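Local coordinates for putative uncharacterized protein PH0594 (Pyrococcus horikoshii, PDB 4HXF) that probably acts as a serine peptidase of the prolyl oligopeptidase family, an acylaminoacyl peptidase that assembles into a self-compartmentalizing hexamer, at residues L476-S487 against Y530-I541. Numbering follows the deposited sequence.
Sequences LTQSDLFKAGIS and YAKNVKAPLLLI
Over one face of the Y530 ring sits the amide nitrogen of Q478, NE2 lying 3.3 Å above the ring plane toward the rim, with amide and ring 84° apart; W474 meets the ring edge-to-face. A bend at chi2 (-58°) brings the Q478 chain back over the ring, and NE2 also donates to T477 OG1, 3.1 Å away. T477 packs CB against Y530 CB at 3.6 Å and directs CG2 at V534 CG2, while OG1 bonds to W474 O. A glycine in place of T477 would probably open a gap between Y530 and V534 and leave NE2 of Q478 without this acceptor. T477 O accepts from N533 ND2 (2.9 Å), in the carbonyl plane, and K535 NZ donates to N533 O. Water 1 links L476 O to K535 N. Beyond A536, whose CB rests against F482 O, the strands run parallel, 6° apart: G485 N binds P537 O, L539 N binds G485 O at 3.0 Å, and S487 and I541 continue the ladder. I486 and L539 face helix 586-605; L538, L540 and S487 occupy the other face. These are neighbouring parallel strands in the central sheet of an alpha/beta-hydrolase fold.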
ATOM      1  N   LEU A 476      41.609  32.042  12.878  1.00 14.89           N
ATOM      2  CA  LEU A 476      42.443  30.941  13.411  1.00 15.86           C
ATOM      3  C   LEU A 476      43.745  30.845  12.646  1.00 14.86           C
ATOM      4  O   LEU A 476      44.751  30.326  13.142  1.00 14.53           O
ATOM      5  CB  LEU A 476      41.716  29.602  13.323  1.00 16.03           C
ATOM      6  CG  LEU A 476      40.912  29.226  14.563  1.00 19.38           C
ATOM      7  CD1 LEU A 476      40.100  30.275  15.256  1.00 19.09           C
ATOM      8  CD2 LEU A 476      40.242  27.823  14.368  1.00 16.36           C
ATOM      9  N   THR A 477      43.774  31.401  11.442  1.00 14.67           N
ATOM     10  CA  THR A 477      45.009  31.446  10.672  1.00 15.04           C
ATOM     11  C   THR A 477      45.856  32.686  10.922  1.00 15.55           C
ATOM     12  O   THR A 477      47.048  32.721  10.636  1.00 18.03           O
ATOM     13  CB  THR A 477      44.825  31.389   9.138  1.00 14.32           C
ATOM     14  OG1 THR A 477      44.220  32.581   8.654  1.00 15.06           O
ATOM     15  CG2 THR A 477      44.097  30.130   8.625  1.00 12.73           C
ATOM     16  N   GLN A 478      45.264  33.760  11.533  1.00 16.52           N
ATOM     17  CA  GLN A 478      45.981  35.020  11.636  1.00 17.50           C
ATOM     18  C   GLN A 478      46.234  35.451  13.080  1.00 21.33           C
ATOM     19  O   GLN A 478      46.963  36.419  13.291  1.00 21.41           O
ATOM     20  CB  GLN A 478      45.157  36.106  10.978  1.00 16.43           C
ATOM     21  CG  GLN A 478      44.885  35.903   9.478  1.00 17.38           C
ATOM     22  CD  GLN A 478      46.149  35.790   8.673  1.00 17.11           C
ATOM     23  OE1 GLN A 478      47.130  36.531   8.900  1.00 21.49           O
ATOM     24  NE2 GLN A 478      46.121  34.879   7.649  1.00 19.04           N
ATOM     25  N   SER A 479      45.667  34.777  14.061  1.00 19.73           N
ATOM     26  CA  SER A 479      45.809  35.196  15.430  1.00 20.77           C
ATOM     27  C   SER A 479      46.018  33.963  16.274  1.00 22.60           C
ATOM     28  O   SER A 479      45.565  32.861  15.907  1.00 26.02           O
ATOM     29  CB  SER A 479      44.518  35.832  15.859  1.00 19.25           C
ATOM     30  OG  SER A 479      44.392  36.221  17.231  1.00 24.01           O
ATOM     31  N   ASP A 480      46.688  34.151  17.372  1.00 22.14           N
ATOM     32  CA  ASP A 480      46.833  33.100  18.340  0.50 24.29           C
ATOM     33  C   ASP A 480      45.909  33.336  19.545  1.00 23.64           C
ATOM     34  O   ASP A 480      46.009  32.640  20.557  1.00 24.29           O
ATOM     35  CB  ASP A 480      48.318  32.981  18.801  0.50 27.88           C
ATOM     36  CG  ASP A 480      49.293  32.634  17.662  0.50 33.51           C
ATOM     37  OD1 ASP A 480      48.945  31.843  16.764  0.50 36.39           O
ATOM     38  OD2 ASP A 480      50.448  33.158  17.708  0.50 41.71           O
ATOM     39  N   LEU A 481      44.990  34.287  19.452  1.00 20.87           N
ATOM     40  CA  LEU A 481      44.125  34.568  20.559  1.00 19.79           C
ATOM     41  C   LEU A 481      43.123  33.472  20.887  1.00 21.81           C
ATOM     42  O   LEU A 481      42.811  33.264  22.021  1.00 23.93           O
ATOM     43  CB  LEU A 481      43.352  35.900  20.267  1.00 21.01           C
ATOM     44  CG  LEU A 481      42.420  36.465  21.349  1.00 24.19           C
ATOM     45  CD1 LEU A 481      43.217  36.701  22.651  1.00 29.07           C
ATOM     46  CD2 LEU A 481      41.772  37.756  20.775  1.00 25.43           C
ATOM     47  N   PHE A 482      42.612  32.763  19.875  1.00 17.44           N
ATOM     48  CA  PHE A 482      41.465  31.881  20.020  1.00 18.21           C
ATOM     49  C   PHE A 482      41.820  30.443  20.320  1.00 19.98           C
ATOM     50  O   PHE A 482      42.809  29.907  19.815  1.00 20.27           O
ATOM     51  CB  PHE A 482      40.595  31.946  18.774  1.00 19.54           C
ATOM     52  CG  PHE A 482      40.187  33.335  18.419  1.00 18.15           C
ATOM     53  CD1 PHE A 482      40.896  34.086  17.510  1.00 18.82           C
ATOM     54  CD2 PHE A 482      39.146  33.934  19.076  1.00 17.71           C
ATOM     55  CE1 PHE A 482      40.609  35.375  17.214  1.00 17.45           C
ATOM     56  CE2 PHE A 482      38.873  35.258  18.799  1.00 17.63           C
ATOM     57  CZ  PHE A 482      39.572  35.989  17.895  1.00 18.20           C
ATOM     58  N   LYS A 483      41.026  29.844  21.211  1.00 16.60           N
ATOM     59  CA  LYS A 483      41.303  28.481  21.718  1.00 18.38           C
ATOM     60  C   LYS A 483      40.510  27.395  20.936  1.00 17.21           C
ATOM     61  O   LYS A 483      40.800  26.224  21.048  1.00 18.13           O
ATOM     62  CB  LYS A 483      40.984  28.427  23.166  1.00 20.96           C
ATOM     63  CG  LYS A 483      41.990  29.246  23.994  1.00 26.11           C
ATOM     64  CD  LYS A 483      43.457  28.874  23.742  1.00 29.81           C
ATOM     65  CE  LYS A 483      44.363  29.531  24.805  1.00 34.82           C
ATOM     66  NZ  LYS A 483      44.311  31.032  24.639  1.00 29.78           N
ATOM     67  N   ALA A 484      39.474  27.812  20.234  1.00 15.77           N
ATOM     68  CA  ALA A 484      38.537  26.966  19.476  1.00 16.33           C
ATOM     69  C   ALA A 484      37.787  27.794  18.502  1.00 16.95           C
ATOM     70  O   ALA A 484      37.499  28.946  18.757  1.00 16.73           O
ATOM     71  CB  ALA A 484      37.538  26.301  20.447  1.00 17.32           C
ATOM     72  N   GLY A 485      37.353  27.175  17.427  1.00 14.27           N
ATOM     73  CA  GLY A 485      36.522  27.766  16.426  1.00 13.17           C
ATOM     74  C   GLY A 485      35.425  26.870  15.924  1.00 13.27           C
ATOM     75  O   GLY A 485      35.604  25.609  15.892  1.00 14.77           O
ATOM     76  N   ILE A 486      34.290  27.459  15.565  1.00 12.85           N
ATOM     77  CA  ILE A 486      33.208  26.764  14.826  1.00 11.72           C
ATOM     78  C   ILE A 486      32.930  27.579  13.616  1.00 13.37           C
ATOM     79  O   ILE A 486      32.373  28.696  13.717  1.00 12.73           O
ATOM     80  CB  ILE A 486      31.942  26.473  15.665  1.00 12.88           C
ATOM     81  CG1 ILE A 486      32.292  25.666  16.952  1.00 13.64           C
ATOM     82  CG2 ILE A 486      30.921  25.755  14.748  1.00 11.82           C
ATOM     83  CD1 ILE A 486      31.039  25.232  17.726  1.00 14.15           C
ATOM     84  N   SER A 487      33.309  27.065  12.450  1.00 11.65           N
ATOM     85  CA  SER A 487      33.107  27.796  11.175  1.00 12.45           C
ATOM     86  C   SER A 487      32.033  27.095  10.371  1.00 12.79           C
ATOM     87  O   SER A 487      32.145  25.903  10.092  1.00 12.81           O
ATOM     88  CB  SER A 487      34.414  27.751  10.402  1.00 12.64           C
ATOM     89  OG  SER A 487      34.270  28.102   9.019  1.00 12.24           O
ATOM     90  N   TYR A 530      46.810  29.797   4.403  1.00 14.30           N
ATOM     91  CA  TYR A 530      47.450  29.982   5.703  1.00 13.57           C
ATOM     92  C   TYR A 530      47.119  28.928   6.688  1.00 14.97           C
ATOM     93  O   TYR A 530      47.321  29.069   7.901  1.00 16.01           O
ATOM     94  CB  TYR A 530      46.957  31.350   6.277  1.00 14.59           C
ATOM     95  CG  TYR A 530      47.258  32.552   5.354  1.00 13.95           C
ATOM     96  CD1 TYR A 530      46.313  32.997   4.430  1.00 14.62           C
ATOM     97  CD2 TYR A 530      48.332  33.378   5.577  1.00 15.93           C
ATOM     98  CE1 TYR A 530      46.530  34.098   3.653  1.00 15.26           C
ATOM     99  CE2 TYR A 530      48.516  34.568   4.816  1.00 15.89           C
ATOM    100  CZ  TYR A 530      47.571  34.902   3.866  1.00 14.89           C
ATOM    101  OH  TYR A 530      47.875  35.971   3.036  1.00 16.56           O
ATOM    102  N   ALA A 531      46.578  27.806   6.171  1.00 14.59           N
ATOM    103  CA  ALA A 531      46.226  26.638   7.029  1.00 14.13           C
ATOM    104  C   ALA A 531      47.330  26.191   7.971  1.00 14.57           C
ATOM    105  O   ALA A 531      47.012  25.754   9.064  1.00 16.46           O
ATOM    106  CB  ALA A 531      45.824  25.512   6.079  1.00 15.01           C
ATOM    107  N   LYS A 532      48.588  26.264   7.553  1.00 17.04           N
ATOM    108  CA  LYS A 532      49.694  25.829   8.429  1.00 16.82           C
ATOM    109  C   LYS A 532      49.733  26.566   9.778  1.00 16.98           C
ATOM    110  O   LYS A 532      50.261  26.078  10.738  1.00 18.07           O
ATOM    111  CB  LYS A 532      51.041  25.839   7.687  1.00 21.79           C
ATOM    112  CG  LYS A 532      51.508  27.231   7.406  1.00 29.70           C
ATOM    113  CD  LYS A 532      52.888  27.334   6.710  1.00 37.65           C
ATOM    114  CE  LYS A 532      52.986  28.701   5.958  1.00 41.12           C
ATOM    115  N   ASN A 533      49.158  27.750   9.806  1.00 16.19           N
ATOM    116  CA  ASN A 533      49.194  28.577  10.995  1.00 16.67           C
ATOM    117  C   ASN A 533      48.238  28.162  12.093  1.00 16.92           C
ATOM    118  O   ASN A 533      48.328  28.713  13.249  1.00 17.69           O
ATOM    119  CB  ASN A 533      48.842  30.035  10.647  1.00 16.30           C
ATOM    120  CG  ASN A 533      49.859  30.730   9.757  1.00 19.00           C
ATOM    121  OD1 ASN A 533      50.979  30.256   9.527  1.00 23.14           O
ATOM    122  ND2 ASN A 533      49.492  31.918   9.265  1.00 19.70           N
ATOM    123  N   VAL A 534      47.248  27.366  11.746  1.00 15.82           N
ATOM    124  CA  VAL A 534      46.154  27.032  12.695  1.00 16.30           C
ATOM    125  C   VAL A 534      46.691  26.219  13.873  1.00 18.22           C
ATOM    126  O   VAL A 534      47.478  25.231  13.679  1.00 18.06           O
ATOM    127  CB  VAL A 534      45.007  26.311  12.036  1.00 15.98           C
ATOM    128  CG1 VAL A 534      43.913  25.849  13.048  1.00 15.42           C
ATOM    129  CG2 VAL A 534      44.431  27.162  10.913  1.00 13.53           C
ATOM    130  N   LYS A 535      46.311  26.615  15.075  1.00 17.65           N
ATOM    131  CA  LYS A 535      46.720  25.904  16.276  1.00 20.24           C
ATOM    132  C   LYS A 535      45.517  25.489  17.129  1.00 20.30           C
ATOM    133  O   LYS A 535      45.687  24.715  18.049  1.00 22.47           O
ATOM    134  CB  LYS A 535      47.622  26.802  17.132  1.00 25.22           C
ATOM    135  CG  LYS A 535      48.905  27.235  16.500  1.00 31.42           C
ATOM    136  CD  LYS A 535      49.679  28.217  17.389  1.00 38.69           C
ATOM    137  CE  LYS A 535      50.435  29.260  16.572  1.00 53.18           C
ATOM    138  NZ  LYS A 535      49.631  30.016  15.525  1.00 50.47           N
ATOM    139  N   ALA A 536      44.344  26.057  16.904  1.00 17.87           N
ATOM    140  CA  ALA A 536      43.179  25.786  17.734  1.00 16.82           C
ATOM    141  C   ALA A 536      42.287  24.761  17.104  1.00 16.32           C
ATOM    142  O   ALA A 536      42.103  24.790  15.888  1.00 16.16           O
ATOM    143  CB  ALA A 536      42.354  27.100  17.906  1.00 17.95           C
ATOM    144  N   PRO A 537      41.689  23.883  17.895  1.00 15.69           N
ATOM    145  CA  PRO A 537      40.706  22.949  17.306  1.00 16.06           C
ATOM    146  C   PRO A 537      39.542  23.650  16.616  1.00 16.01           C
ATOM    147  O   PRO A 537      39.028  24.685  17.129  1.00 15.95           O
ATOM    148  CB  PRO A 537      40.190  22.128  18.489  1.00 16.16           C
ATOM    149  CG  PRO A 537      40.698  22.868  19.676  1.00 22.02           C
ATOM    150  CD  PRO A 537      41.858  23.691  19.332  1.00 18.23           C
ATOM    151  N   LEU A 538      39.167  23.099  15.491  1.00 16.11           N
ATOM    152  CA  LEU A 538      38.155  23.706  14.625  1.00 15.77           C
ATOM    153  C   LEU A 538      37.102  22.657  14.222  1.00 14.76           C
ATOM    154  O   LEU A 538      37.396  21.558  13.845  1.00 14.94           O
ATOM    155  CB  LEU A 538      38.832  24.246  13.368  1.00 15.13           C
ATOM    156  CG  LEU A 538      37.881  24.761  12.279  1.00 14.79           C
ATOM    157  CD1 LEU A 538      37.076  26.034  12.706  1.00 13.93           C
ATOM    158  CD2 LEU A 538      38.761  25.055  11.020  1.00 15.93           C
ATOM    159  N   LEU A 539      35.854  23.038  14.337  1.00 13.13           N
ATOM    160  CA  LEU A 539      34.697  22.297  13.802  1.00 13.17           C
ATOM    161  C   LEU A 539      34.202  23.059  12.642  1.00 13.77           C
ATOM    162  O   LEU A 539      33.844  24.277  12.742  1.00 13.44           O
ATOM    163  CB  LEU A 539      33.567  22.163  14.839  1.00 14.01           C
ATOM    164  CG  LEU A 539      32.310  21.494  14.310  1.00 14.72           C
ATOM    165  CD1 LEU A 539      32.489  20.039  13.800  1.00 15.54           C
ATOM    166  CD2 LEU A 539      31.257  21.619  15.448  1.00 13.89           C
ATOM    167  N   LEU A 540      34.174  22.383  11.509  1.00 13.53           N
ATOM    168  CA  LEU A 540      33.567  22.890  10.269  1.00 11.97           C
ATOM    169  C   LEU A 540      32.191  22.277  10.106  1.00 11.61           C
ATOM    170  O   LEU A 540      31.976  21.053  10.310  1.00 13.96           O
ATOM    171  CB  LEU A 540      34.454  22.563   9.032  1.00 12.08           C
ATOM    172  CG  LEU A 540      35.713  23.403   8.960  1.00 12.04           C
ATOM    173  CD1 LEU A 540      36.817  22.628   8.143  1.00 14.48           C
ATOM    174  CD2 LEU A 540      35.382  24.828   8.374  1.00 12.00           C
ATOM    175  N   ILE A 541      31.171  23.143   9.844  1.00 12.39           N
ATOM    176  CA  ILE A 541      29.820  22.677   9.592  1.00 12.98           C
ATOM    177  C   ILE A 541      29.475  23.133   8.213  1.00 13.86           C
ATOM    178  O   ILE A 541      29.676  24.328   7.870  1.00 13.37           O
ATOM    179  CB  ILE A 541      28.834  23.297  10.620  1.00 14.09           C
ATOM    180  CG1 ILE A 541      29.115  22.777  12.010  1.00 14.48           C
ATOM    181  CG2 ILE A 541      27.384  22.922  10.209  1.00 15.15           C
ATOM    182  CD1 ILE A 541      28.357  23.351  13.204  1.00 14.44           C
TER
HETATM  183  O   HOH W   1      44.569  28.836  15.512  1.00 15.44           O
HETATM  184  O   HOH W   2      47.427  30.987  14.821  1.00 37.69           O